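Local coordinates for metallo-beta-lactamase domain-containing protein (Enterococcus faecalis, PDB 2AZ4) that is of unknown function but carries a two-zinc metallo-beta-lactamase fold and may, like its relatives, act as an RNA-binding exonuclease, at residues Ala93-Tyr103 / Leu120-Ile131; Leu110-Met118 / Ile162-Ser173. One frame throughout, in Å; residues are numbered along the deposited sequence.

Contact 1: residues Ala93-Tyr103 / Leu120-Ile131; sequences AHLDHSRMINY and LNSLNRKGDFLI. With ZN (zinc ion), chain D; ZN (zinc ion), chain C.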
loop_
_atom_site.group_PDB
_atom_site.type_symbol
_atom_site.label_atom_id
_atom_site.label_comp_id
_atom_site.label_asym_id
_atom_site.label_seq_id
_atom_site.Cartn_x
_atom_site.Cartn_y
_atom_site.Cartn_z
ATOM N N ALA A 93 -1.713 4.113 -0.546
ATOM C CA ALA A 93 -3.075 3.587 -0.605
ATOM C C ALA A 93 -3.359 2.247 0.108
ATOM O O ALA A 93 -4.532 1.936 0.427
ATOM C CB ALA A 93 -3.533 3.512 -2.055
ATOM N N HIS A 94 -2.317 1.462 0.352
ATOM C CA HIS A 94 -2.500 0.129 0.924
ATOM C C HIS A 94 -3.425 0.129 2.131
ATOM O O HIS A 94 -3.432 1.068 2.920
ATOM C CB HIS A 94 -1.144 -0.549 1.215
ATOM C CG HIS A 94 -0.463 -1.053 -0.020
ATOM N ND1 HIS A 94 0.882 -1.338 -0.072
ATOM C CD2 HIS A 94 -0.954 -1.347 -1.250
ATOM C CE1 HIS A 94 1.204 -1.760 -1.282
ATOM N NE2 HIS A 94 0.109 -1.778 -2.018
ATOM N N LEU A 95 -4.218 -0.928 2.244
ATOM C CA LEU A 95 -5.284 -1.032 3.248
ATOM C C LEU A 95 -4.823 -0.768 4.703
ATOM O O LEU A 95 -5.537 -0.102 5.492
ATOM C CB LEU A 95 -5.907 -2.439 3.150
ATOM C CG LEU A 95 -7.222 -2.742 3.872
ATOM C CD1 LEU A 95 -8.377 -1.864 3.345
ATOM C CD2 LEU A 95 -7.561 -4.241 3.775
ATOM N N ASP A 96 -3.636 -1.295 5.026
ATOM C CA ASP A 96 -3.055 -1.229 6.375
ATOM C C ASP A 96 -2.569 0.177 6.730
ATOM O O ASP A 96 -2.152 0.421 7.865
ATOM C CB ASP A 96 -1.960 -2.303 6.580
ATOM C CG ASP A 96 -0.816 -2.204 5.560
ATOM O OD1 ASP A 96 -1.100 -2.111 4.332
ATOM O OD2 ASP A 96 0.377 -2.238 5.974
ATOM N N HIS A 97 -2.653 1.087 5.753
ATOM C CA HIS A 97 -2.388 2.515 5.930
ATOM C C HIS A 97 -3.609 3.408 5.723
ATOM O O HIS A 97 -3.609 4.547 6.175
ATOM C CB HIS A 97 -1.235 2.951 5.008
ATOM C CG HIS A 97 0.001 2.118 5.195
ATOM N ND1 HIS A 97 1.068 2.532 5.965
ATOM C CD2 HIS A 97 0.287 0.849 4.813
ATOM C CE1 HIS A 97 1.970 1.569 6.022
ATOM N NE2 HIS A 97 1.532 0.543 5.315
ATOM N N SER A 98 -4.634 2.920 5.029
ATOM C CA SER A 98 -5.753 3.805 4.585
ATOM C C SER A 98 -7.161 3.421 5.090
ATOM O O SER A 98 -8.125 4.211 4.982
ATOM C CB SER A 98 -5.777 3.862 3.045
ATOM O OG SER A 98 -6.035 2.559 2.485
ATOM N N ARG A 99 -7.269 2.212 5.648
ATOM C CA ARG A 99 -8.567 1.550 5.804
ATOM C C ARG A 99 -9.650 2.411 6.461
ATOM O O ARG A 99 -10.819 2.294 6.111
ATOM C CB ARG A 99 -8.421 0.242 6.567
ATOM C CG ARG A 99 -9.636 -0.634 6.503
ATOM C CD ARG A 99 -9.433 -1.981 7.165
ATOM N NE ARG A 99 -10.748 -2.578 7.133
ATOM C CZ ARG A 99 -11.473 -2.927 8.179
ATOM N NH1 ARG A 99 -11.001 -2.877 9.426
ATOM N NH2 ARG A 99 -12.672 -3.401 7.937
ATOM N N MET A 100 -9.285 3.253 7.419
ATOM C CA MET A 100 -10.311 4.010 8.128
ATOM C C MET A 100 -10.444 5.483 7.763
ATOM O O MET A 100 -11.053 6.237 8.533
ATOM C CB MET A 100 -10.213 3.820 9.668
ATOM C CG MET A 100 -9.050 4.523 10.371
ATOM S SD MET A 100 -9.217 4.580 12.187
ATOM C CE MET A 100 -7.657 5.381 12.590
ATOM N N ILE A 101 -9.920 5.916 6.607
ATOM C CA ILE A 101 -9.955 7.363 6.318
ATOM C C ILE A 101 -11.395 7.937 6.339
ATOM O O ILE A 101 -11.589 9.110 6.661
ATOM C CB ILE A 101 -9.223 7.782 5.014
ATOM C CG1 ILE A 101 -9.807 7.043 3.788
ATOM C CG2 ILE A 101 -7.686 7.593 5.167
ATOM C CD1 ILE A 101 -9.456 7.731 2.500
ATOM N N ASN A 102 -12.403 7.106 6.048
ATOM C CA ASN A 102 -13.781 7.622 6.045
ATOM C C ASN A 102 -14.280 7.987 7.437
ATOM O O ASN A 102 -15.284 8.699 7.573
ATOM C CB ASN A 102 -14.766 6.661 5.396
ATOM C CG ASN A 102 -14.664 6.642 3.881
ATOM O OD1 ASN A 102 -15.049 5.651 3.231
ATOM N ND2 ASN A 102 -14.208 7.727 3.306
ATOM N N TYR A 103 -13.575 7.513 8.462
ATOM C CA TYR A 103 -13.905 7.905 9.843
ATOM C C TYR A 103 -13.228 9.206 10.282
ATOM O O TYR A 103 -13.518 9.742 11.362
ATOM C CB TYR A 103 -13.549 6.781 10.822
ATOM C CG TYR A 103 -14.528 5.626 10.843
ATOM C CD1 TYR A 103 -15.724 5.651 10.099
ATOM C CD2 TYR A 103 -14.256 4.497 11.617
ATOM C CE1 TYR A 103 -16.626 4.561 10.144
ATOM C CE2 TYR A 103 -15.138 3.430 11.676
ATOM C CZ TYR A 103 -16.311 3.457 10.943
ATOM O OH TYR A 103 -17.161 2.363 11.030
ATOM N N LEU A 120 -6.674 4.994 -4.593
ATOM C CA LEU A 120 -7.572 4.683 -3.505
ATOM C C LEU A 120 -9.016 4.754 -3.980
ATOM O O LEU A 120 -9.821 3.856 -3.687
ATOM C CB LEU A 120 -7.340 5.694 -2.386
ATOM C CG LEU A 120 -7.444 5.365 -0.905
ATOM C CD1 LEU A 120 -7.156 3.886 -0.556
ATOM C CD2 LEU A 120 -6.510 6.308 -0.159
ATOM N N ASN A 121 -9.335 5.812 -4.727
ATOM C CA ASN A 121 -10.693 6.006 -5.214
ATOM C C ASN A 121 -11.119 4.860 -6.150
ATOM O O ASN A 121 -12.289 4.503 -6.203
ATOM C CB ASN A 121 -10.850 7.375 -5.881
ATOM C CG ASN A 121 -11.246 8.450 -4.897
ATOM O OD1 ASN A 121 -10.421 9.217 -4.444
ATOM N ND2 ASN A 121 -12.510 8.478 -4.530
ATOM N N SER A 122 -10.149 4.289 -6.861
ATOM C CA SER A 122 -10.365 3.116 -7.704
ATOM C C SER A 122 -10.442 1.825 -6.881
ATOM O O SER A 122 -11.357 1.015 -7.077
ATOM C CB SER A 122 -9.247 3.011 -8.740
ATOM O OG SER A 122 -9.352 1.819 -9.488
ATOM N N LEU A 123 -9.495 1.620 -5.964
ATOM C CA LEU A 123 -9.585 0.483 -5.050
ATOM C C LEU A 123 -10.959 0.414 -4.377
ATOM O O LEU A 123 -11.504 -0.692 -4.191
ATOM C CB LEU A 123 -8.460 0.480 -4.004
ATOM C CG LEU A 123 -7.025 0.189 -4.494
ATOM C CD1 LEU A 123 -5.981 0.382 -3.394
ATOM C CD2 LEU A 123 -6.911 -1.195 -5.103
ATOM N N ASN A 124 -11.525 1.581 -4.057
ATOM C CA ASN A 124 -12.787 1.655 -3.309
ATOM C C ASN A 124 -14.042 1.941 -4.145
ATOM O O ASN A 124 -15.055 2.457 -3.626
ATOM C CB ASN A 124 -12.693 2.683 -2.172
ATOM C CG ASN A 124 -13.737 2.440 -1.091
ATOM O OD1 ASN A 124 -13.967 1.295 -0.687
ATOM N ND2 ASN A 124 -14.365 3.513 -0.610
ATOM N N ARG A 125 -13.992 1.593 -5.428
ATOM C CA ARG A 125 -15.103 1.899 -6.339
ATOM C C ARG A 125 -16.387 1.163 -5.931
ATOM O O ARG A 125 -17.484 1.671 -6.154
ATOM C CB ARG A 125 -14.722 1.568 -7.788
ATOM C CG ARG A 125 -14.423 0.103 -7.987
ATOM C CD ARG A 125 -13.932 -0.210 -9.379
ATOM N NE ARG A 125 -13.796 -1.656 -9.526
ATOM C CZ ARG A 125 -14.799 -2.495 -9.807
ATOM N NH1 ARG A 125 -16.038 -2.041 -9.996
ATOM N NH2 ARG A 125 -14.555 -3.796 -9.907
ATOM N N LYS A 126 -16.235 -0.028 -5.341
ATOM C CA LYS A 126 -17.371 -0.847 -4.877
ATOM C C LYS A 126 -17.609 -0.704 -3.366
ATOM O O LYS A 126 -18.535 -1.316 -2.804
ATOM C CB LYS A 126 -17.135 -2.326 -5.204
ATOM C CG LYS A 126 -17.446 -2.758 -6.626
ATOM C CD LYS A 126 -16.891 -4.180 -6.866
ATOM C CE LYS A 126 -17.775 -4.993 -7.819
ATOM N NZ LYS A 126 -17.518 -6.475 -7.748
ATOM N N GLY A 127 -16.758 0.081 -2.699
ATOM C CA GLY A 127 -16.962 0.411 -1.301
ATOM C C GLY A 127 -16.704 -0.746 -0.381
ATOM O O GLY A 127 -17.186 -0.754 0.747
ATOM N N ASP A 128 -15.952 -1.733 -0.858
ATOM C CA ASP A 128 -15.577 -2.866 -0.024
ATOM C C ASP A 128 -14.086 -2.892 0.316
ATOM O O ASP A 128 -13.578 -3.893 0.842
ATOM C CB ASP A 128 -15.983 -4.186 -0.696
ATOM C CG ASP A 128 -15.411 -4.322 -2.083
ATOM O OD1 ASP A 128 -14.729 -3.369 -2.536
ATOM O OD2 ASP A 128 -15.644 -5.379 -2.717
ATOM N N PHE A 129 -13.392 -1.799 0.000
ATOM C CA PHE A 129 -11.978 -1.647 0.328
ATOM C C PHE A 129 -11.847 -0.871 1.636
ATOM O O PHE A 129 -11.339 -1.402 2.626
ATOM C CB PHE A 129 -11.221 -0.955 -0.813
ATOM C CG PHE A 129 -9.717 -0.889 -0.599
ATOM C CD1 PHE A 129 -8.913 -2.020 -0.779
ATOM C CD2 PHE A 129 -9.111 0.310 -0.235
ATOM C CE1 PHE A 129 -7.527 -1.957 -0.585
ATOM C CE2 PHE A 129 -7.717 0.385 -0.045
ATOM C CZ PHE A 129 -6.926 -0.747 -0.220
ATOM N N LEU A 130 -12.333 0.371 1.637
ATOM C CA LEU A 130 -12.360 1.204 2.840
ATOM C C LEU A 130 -13.655 1.036 3.653
ATOM O O LEU A 130 -14.727 0.815 3.085
ATOM C CB LEU A 130 -12.234 2.678 2.449
ATOM C CG LEU A 130 -11.084 3.148 1.561
ATOM C CD1 LEU A 130 -11.343 4.644 1.113
ATOM C CD2 LEU A 130 -9.700 2.989 2.236
ATOM N N ILE A 131 -13.559 1.180 4.974
ATOM C CA ILE A 131 -14.739 1.228 5.828
ATOM C C ILE A 131 -15.642 2.372 5.332
ATOM O O ILE A 131 -15.173 3.497 5.211
ATOM C CB ILE A 131 -14.347 1.486 7.292
ATOM C CG1 ILE A 131 -13.614 0.285 7.892
ATOM C CG2 ILE A 131 -15.571 1.813 8.128
ATOM C CD1 ILE A 131 -12.816 0.645 9.173
HETATM ZN ZN ZN D . 2.340 -1.447 5.046
HETATM ZN ZN ZN C . 2.460 -0.914 1.575
HETATM O O HOH W 1 1.044 -1.850 3.144
HETATM O O HOH W 2 -12.735 4.385 5.724
HETATM O O HOH W 3 -12.507 -2.493 4.825
HETATM O O HOH W 4 2.831 -3.063 1.812
HETATM O O HOH W 5 2.978 -3.626 4.477
#
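The F129 ring lies between two leucines: L95 CD1 sits over one face, 3.9 Å from the ring centroid and 6° off its normal, a CH-pi contact, while L123 CB covers the opposite face. At the ring edge, close to its plane, A93 O approaches F129 CE2 at 3.6 Å. That carbonyl is held by S98 OG at 2.6 Å, with the hydroxyl donating from above the carbonyl plane. L120 CD1 packs on the same oxygen and on A93 CB. Further along, I131 has the largest surface buried by the contact. A chi1 of -69° sets its CG1 anti to the carbonyl carbon and leaves the CG2 methyl anti to the backbone N, where it reaches Y103 CZ at 3.3 Å; CG1 lies over the rim of one face of the R99 guanidinium, whose NH2 forms a salt bridge with D49. I131 N donates to R99 O (3.2 Å, 156°). Water 2 joins R99 O, N102 N and I131 O, whereas water 3 links R99 NE to F129 O. The loop itself is shaped by N124 OD1, which accepts both F129 N and L130 N. Thus the end of helix 114-123 and the loop after it pack against the short helix 95-98, with H94 at its N-cap, and the turn that follows; H94, D96 and H97 belong to the HxHxDH zinc-binding motif of the metallo-beta-lactamase fold.

Contact 2: residues Leu110-Met118 / Ile162-Ser173; sequences LYTLKETKM and IVPVDHDAYGAS. With ZN (zinc ion), chain C.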
loop_
_atom_site.group_PDB
_atom_site.type_symbol
_atom_site.label_atom_id
_atom_site.label_comp_id
_atom_site.label_asym_id
_atom_site.label_seq_id
_atom_site.Cartn_x
_atom_site.Cartn_y
_atom_site.Cartn_z
ATOM N N LEU A 110 -6.901 15.972 4.779
ATOM C CA LEU A 110 -6.220 14.699 4.590
ATOM C C LEU A 110 -5.360 14.862 3.336
ATOM O O LEU A 110 -5.878 15.174 2.243
ATOM C CB LEU A 110 -7.229 13.557 4.420
ATOM C CG LEU A 110 -6.706 12.144 4.056
ATOM C CD1 LEU A 110 -5.774 11.633 5.135
ATOM C CD2 LEU A 110 -7.860 11.141 3.850
ATOM N N TYR A 111 -4.048 14.674 3.517
ATOM C CA TYR A 111 -3.046 14.991 2.498
ATOM C C TYR A 111 -2.397 13.716 2.020
ATOM O O TYR A 111 -2.090 12.819 2.802
ATOM C CB TYR A 111 -1.945 15.939 3.026
ATOM C CG TYR A 111 -2.417 17.326 3.398
ATOM C CD1 TYR A 111 -2.599 18.315 2.417
ATOM C CD2 TYR A 111 -2.700 17.646 4.715
ATOM C CE1 TYR A 111 -3.032 19.567 2.742
ATOM C CE2 TYR A 111 -3.136 18.895 5.067
ATOM C CZ TYR A 111 -3.294 19.854 4.080
ATOM O OH TYR A 111 -3.727 21.083 4.424
ATOM N N THR A 112 -2.158 13.643 0.725
ATOM C CA THR A 112 -1.499 12.488 0.181
ATOM C C THR A 112 -0.966 12.881 -1.192
ATOM O O THR A 112 -1.335 13.924 -1.693
ATOM C CB THR A 112 -2.447 11.248 0.140
ATOM O OG1 THR A 112 -1.656 10.072 -0.035
ATOM C CG2 THR A 112 -3.498 11.344 -0.975
ATOM N N LEU A 113 -0.079 12.092 -1.791
ATOM C CA LEU A 113 0.275 12.430 -3.159
ATOM C C LEU A 113 -0.947 12.179 -4.045
ATOM O O LEU A 113 -1.727 11.254 -3.794
ATOM C CB LEU A 113 1.496 11.666 -3.662
ATOM C CG LEU A 113 2.850 12.059 -3.027
ATOM C CD1 LEU A 113 3.934 11.199 -3.592
ATOM C CD2 LEU A 113 3.217 13.562 -3.203
ATOM N N LYS A 114 -1.119 13.012 -5.068
ATOM C CA LYS A 114 -2.279 12.916 -5.958
ATOM C C LYS A 114 -2.520 11.520 -6.560
ATOM O O LYS A 114 -3.675 11.120 -6.710
ATOM C CB LYS A 114 -2.255 14.020 -7.041
ATOM C CG LYS A 114 -1.179 13.879 -8.087
ATOM C CD LYS A 114 -1.072 15.146 -8.960
ATOM C CE LYS A 114 0.095 15.063 -9.958
ATOM N NZ LYS A 114 1.437 15.129 -9.260
ATOM N N GLU A 115 -1.458 10.776 -6.859
ATOM C CA GLU A 115 -1.588 9.427 -7.406
ATOM C C GLU A 115 -2.199 8.439 -6.393
ATOM O O GLU A 115 -3.024 7.605 -6.753
ATOM C CB GLU A 115 -0.235 8.899 -7.922
ATOM C CG GLU A 115 0.356 9.768 -9.058
ATOM C CD GLU A 115 1.147 10.972 -8.555
ATOM O OE1 GLU A 115 1.241 11.182 -7.314
ATOM O OE2 GLU A 115 1.670 11.726 -9.410
ATOM N N THR A 116 -1.795 8.550 -5.127
ATOM C CA THR A 116 -2.416 7.763 -4.066
ATOM C C THR A 116 -3.932 7.995 -4.007
ATOM O O THR A 116 -4.722 7.049 -3.819
ATOM C CB THR A 116 -1.782 8.092 -2.702
ATOM O OG1 THR A 116 -0.436 7.571 -2.671
ATOM C CG2 THR A 116 -2.613 7.457 -1.561
ATOM N N LYS A 117 -4.329 9.261 -4.126
ATOM C CA LYS A 117 -5.756 9.603 -4.166
ATOM C C LYS A 117 -6.509 8.904 -5.333
ATOM O O LYS A 117 -7.598 8.338 -5.123
ATOM C CB LYS A 117 -5.921 11.129 -4.196
ATOM C CG LYS A 117 -7.369 11.619 -4.273
ATOM C CD LYS A 117 -7.398 13.118 -4.478
ATOM C CE LYS A 117 -8.820 13.556 -4.800
ATOM N NZ LYS A 117 -9.018 15.034 -4.727
ATOM N N MET A 118 -5.925 8.943 -6.542
ATOM C CA MET A 118 -6.448 8.218 -7.708
ATOM C C MET A 118 -6.598 6.721 -7.445
ATOM O O MET A 118 -7.664 6.148 -7.706
ATOM C CB MET A 118 -5.534 8.377 -8.934
ATOM C CG MET A 118 -5.511 9.764 -9.522
ATOM S SD MET A 118 -4.348 10.038 -10.897
ATOM C CE MET A 118 -5.240 11.451 -11.402
ATOM N N ILE A 162 6.298 16.002 1.696
ATOM C CA ILE A 162 5.854 14.688 1.232
ATOM C C ILE A 162 6.730 14.227 0.069
ATOM O O ILE A 162 6.733 14.805 -1.014
ATOM C CB ILE A 162 4.335 14.666 0.918
ATOM C CG1 ILE A 162 3.868 13.257 0.561
ATOM C CG2 ILE A 162 3.976 15.692 -0.152
ATOM C CD1 ILE A 162 2.362 13.036 0.802
ATOM N N VAL A 163 7.474 13.169 0.300
ATOM C CA VAL A 163 8.571 12.840 -0.594
ATOM C C VAL A 163 8.280 11.477 -1.178
ATOM O O VAL A 163 8.034 10.568 -0.411
ATOM C CB VAL A 163 9.906 12.769 0.223
ATOM C CG1 VAL A 163 11.073 12.331 -0.665
ATOM C CG2 VAL A 163 10.222 14.149 0.887
ATOM N N PRO A 164 8.358 11.321 -2.515
ATOM C CA PRO A 164 8.090 10.037 -3.173
ATOM C C PRO A 164 9.143 9.004 -2.820
ATOM O O PRO A 164 10.352 9.317 -2.713
ATOM C CB PRO A 164 8.151 10.376 -4.664
ATOM C CG PRO A 164 9.092 11.578 -4.723
ATOM C CD PRO A 164 8.710 12.366 -3.501
ATOM N N VAL A 165 8.675 7.783 -2.646
ATOM C CA VAL A 165 9.513 6.691 -2.265
ATOM C C VAL A 165 9.115 5.475 -3.108
ATOM O O VAL A 165 7.964 5.370 -3.511
ATOM C CB VAL A 165 9.340 6.528 -0.749
ATOM C CG1 VAL A 165 8.594 5.276 -0.349
ATOM C CG2 VAL A 165 10.614 6.887 -0.002
ATOM N N ASP A 166 10.070 4.585 -3.390
ATOM C CA ASP A 166 9.838 3.406 -4.221
ATOM C C ASP A 166 9.100 2.351 -3.361
ATOM O O ASP A 166 9.572 1.958 -2.292
ATOM C CB ASP A 166 11.215 2.945 -4.753
ATOM C CG ASP A 166 11.238 1.539 -5.366
ATOM O OD1 ASP A 166 10.168 0.930 -5.618
ATOM O OD2 ASP A 166 12.389 1.028 -5.576
ATOM N N HIS A 167 7.908 1.960 -3.805
ATOM C CA HIS A 167 7.102 0.921 -3.128
ATOM C C HIS A 167 6.198 0.295 -4.212
ATOM O O HIS A 167 6.073 0.837 -5.304
ATOM C CB HIS A 167 6.316 1.545 -1.950
ATOM C CG HIS A 167 5.556 0.555 -1.110
ATOM N ND1 HIS A 167 6.104 -0.620 -0.647
ATOM C CD2 HIS A 167 4.293 0.596 -0.616
ATOM C CE1 HIS A 167 5.200 -1.284 0.056
ATOM N NE2 HIS A 167 4.097 -0.562 0.105
ATOM N N ASP A 168 5.602 -0.854 -3.948
ATOM C CA ASP A 168 4.749 -1.486 -4.948
ATOM C C ASP A 168 3.361 -0.832 -5.051
ATOM O O ASP A 168 2.572 -1.252 -5.885
ATOM C CB ASP A 168 4.659 -3.018 -4.755
ATOM C CG ASP A 168 4.093 -3.410 -3.409
ATOM O OD1 ASP A 168 4.056 -2.541 -2.532
ATOM O OD2 ASP A 168 3.672 -4.586 -3.208
ATOM N N ALA A 169 3.053 0.152 -4.186
ATOM C CA ALA A 169 1.906 1.040 -4.404
ATOM C C ALA A 169 2.442 2.270 -5.108
ATOM O O ALA A 169 3.337 2.947 -4.576
ATOM C CB ALA A 169 1.230 1.466 -3.087
ATOM N N TYR A 170 1.925 2.548 -6.297
ATOM C CA TYR A 170 2.268 3.775 -7.016
ATOM C C TYR A 170 1.797 4.984 -6.200
ATOM O O TYR A 170 0.758 4.929 -5.555
ATOM C CB TYR A 170 1.646 3.778 -8.421
ATOM C CG TYR A 170 2.184 4.890 -9.302
ATOM C CD1 TYR A 170 3.508 4.865 -9.754
ATOM C CD2 TYR A 170 1.375 5.965 -9.673
ATOM C CE1 TYR A 170 4.019 5.894 -10.556
ATOM C CE2 TYR A 170 1.880 7.012 -10.479
ATOM C CZ TYR A 170 3.192 6.957 -10.909
ATOM O OH TYR A 170 3.701 7.963 -11.705
ATOM N N GLY A 171 2.590 6.054 -6.205
ATOM C CA GLY A 171 2.303 7.254 -5.428
ATOM C C GLY A 171 2.693 7.229 -3.957
ATOM O O GLY A 171 2.306 8.118 -3.183
ATOM N N ALA A 172 3.465 6.216 -3.574
ATOM C CA ALA A 172 3.923 6.020 -2.193
ATOM C C ALA A 172 4.898 7.112 -1.804
ATOM O O ALA A 172 5.698 7.558 -2.642
ATOM C CB ALA A 172 4.587 4.653 -2.025
ATOM N N SER A 173 4.823 7.535 -0.534
ATOM C CA SER A 173 5.648 8.633 -0.038
ATOM C C SER A 173 6.146 8.400 1.391
ATOM O O SER A 173 5.672 7.477 2.089
ATOM C CB SER A 173 4.864 9.936 -0.086
ATOM O OG SER A 173 3.762 9.874 0.808
HETATM ZN ZN ZN C . 2.460 -0.914 1.575
HETATM O O HOH W 6 1.244 9.526 -0.883
HETATM O O HOH W 7 -0.340 4.930 -2.958
HETATM O O HOH W 4 2.831 -3.063 1.812
HETATM O O HOH W 1 1.044 -1.850 3.144
#
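L113, G171 and I162 form the greater part of this contact, with E115 packed beside them. The L113 side chain reaches into the corner between strand 158-164 and the turn at G171. Its CD2 meets I162 CG2 at 3.8 Å, the two side chains lying alongside and running in opposite senses, and its CD1 touches S173 CB and lies 3.5 Å from G171 O. I162 has CG1 anti to its backbone N (chi1 -175°), which carries CD1 onto the backbone of T112 and L113. G171 belongs to a type II turn from A169 to A172 and has positive phi; having no side chain to collide with E115 CB and T116 N, it lets its CA come within 3.9 Å of E115 CB. Water 6 accepts from L113 N and is placed to donate to G171 O, though other acceptors compete for its protons. T116 OG1 is 2.8 Å from the same G171 O, and water 7 connects this hydroxyl with Y170 O. Over at Y170, also in the turn, E115 bends at chi2 (85°), its CG resting obliquely on Y170 CE2 at 3.5 Å while the carboxylate stands almost perpendicular to the ring. The carboxylate also forms a long, weak salt bridge with K114. The contact therefore joins the passage from strand 110-113 into helix 114-123 to strand 158-164 and the loop leading to strand 173-179, bringing the two seven-stranded sheets together. That loop carries H167, a zinc ligand of this metallo-beta-lactamase fold. Strand 145-147 flanks I162, and helix 283-293 touches Y170.

How the contacts relate
Contacts 1 and 2, with centres about 14 Å apart, meet on helix 114-123: contact 2 uses its beginning and contact 1 its end, and A93 N lies 3.6 Å from T116 CG2 between them. They also converge on one zinc ion. H94 ND1 from contact 1 and H167 NE2 from contact 2 bind it at 2.3 and 2.2 Å, respectively, together with H92 and D189. Beside the zinc, H94 CE1 also lies 3.2 Å from D168 OD1. D96 and H97 of contact 1 bind the second zinc with D189 and H404, and water 1 bridges the two metals. Helix 114-123 is thus packed against two of the chain segments that bring ligands to the first zinc, those carrying H94 and H167.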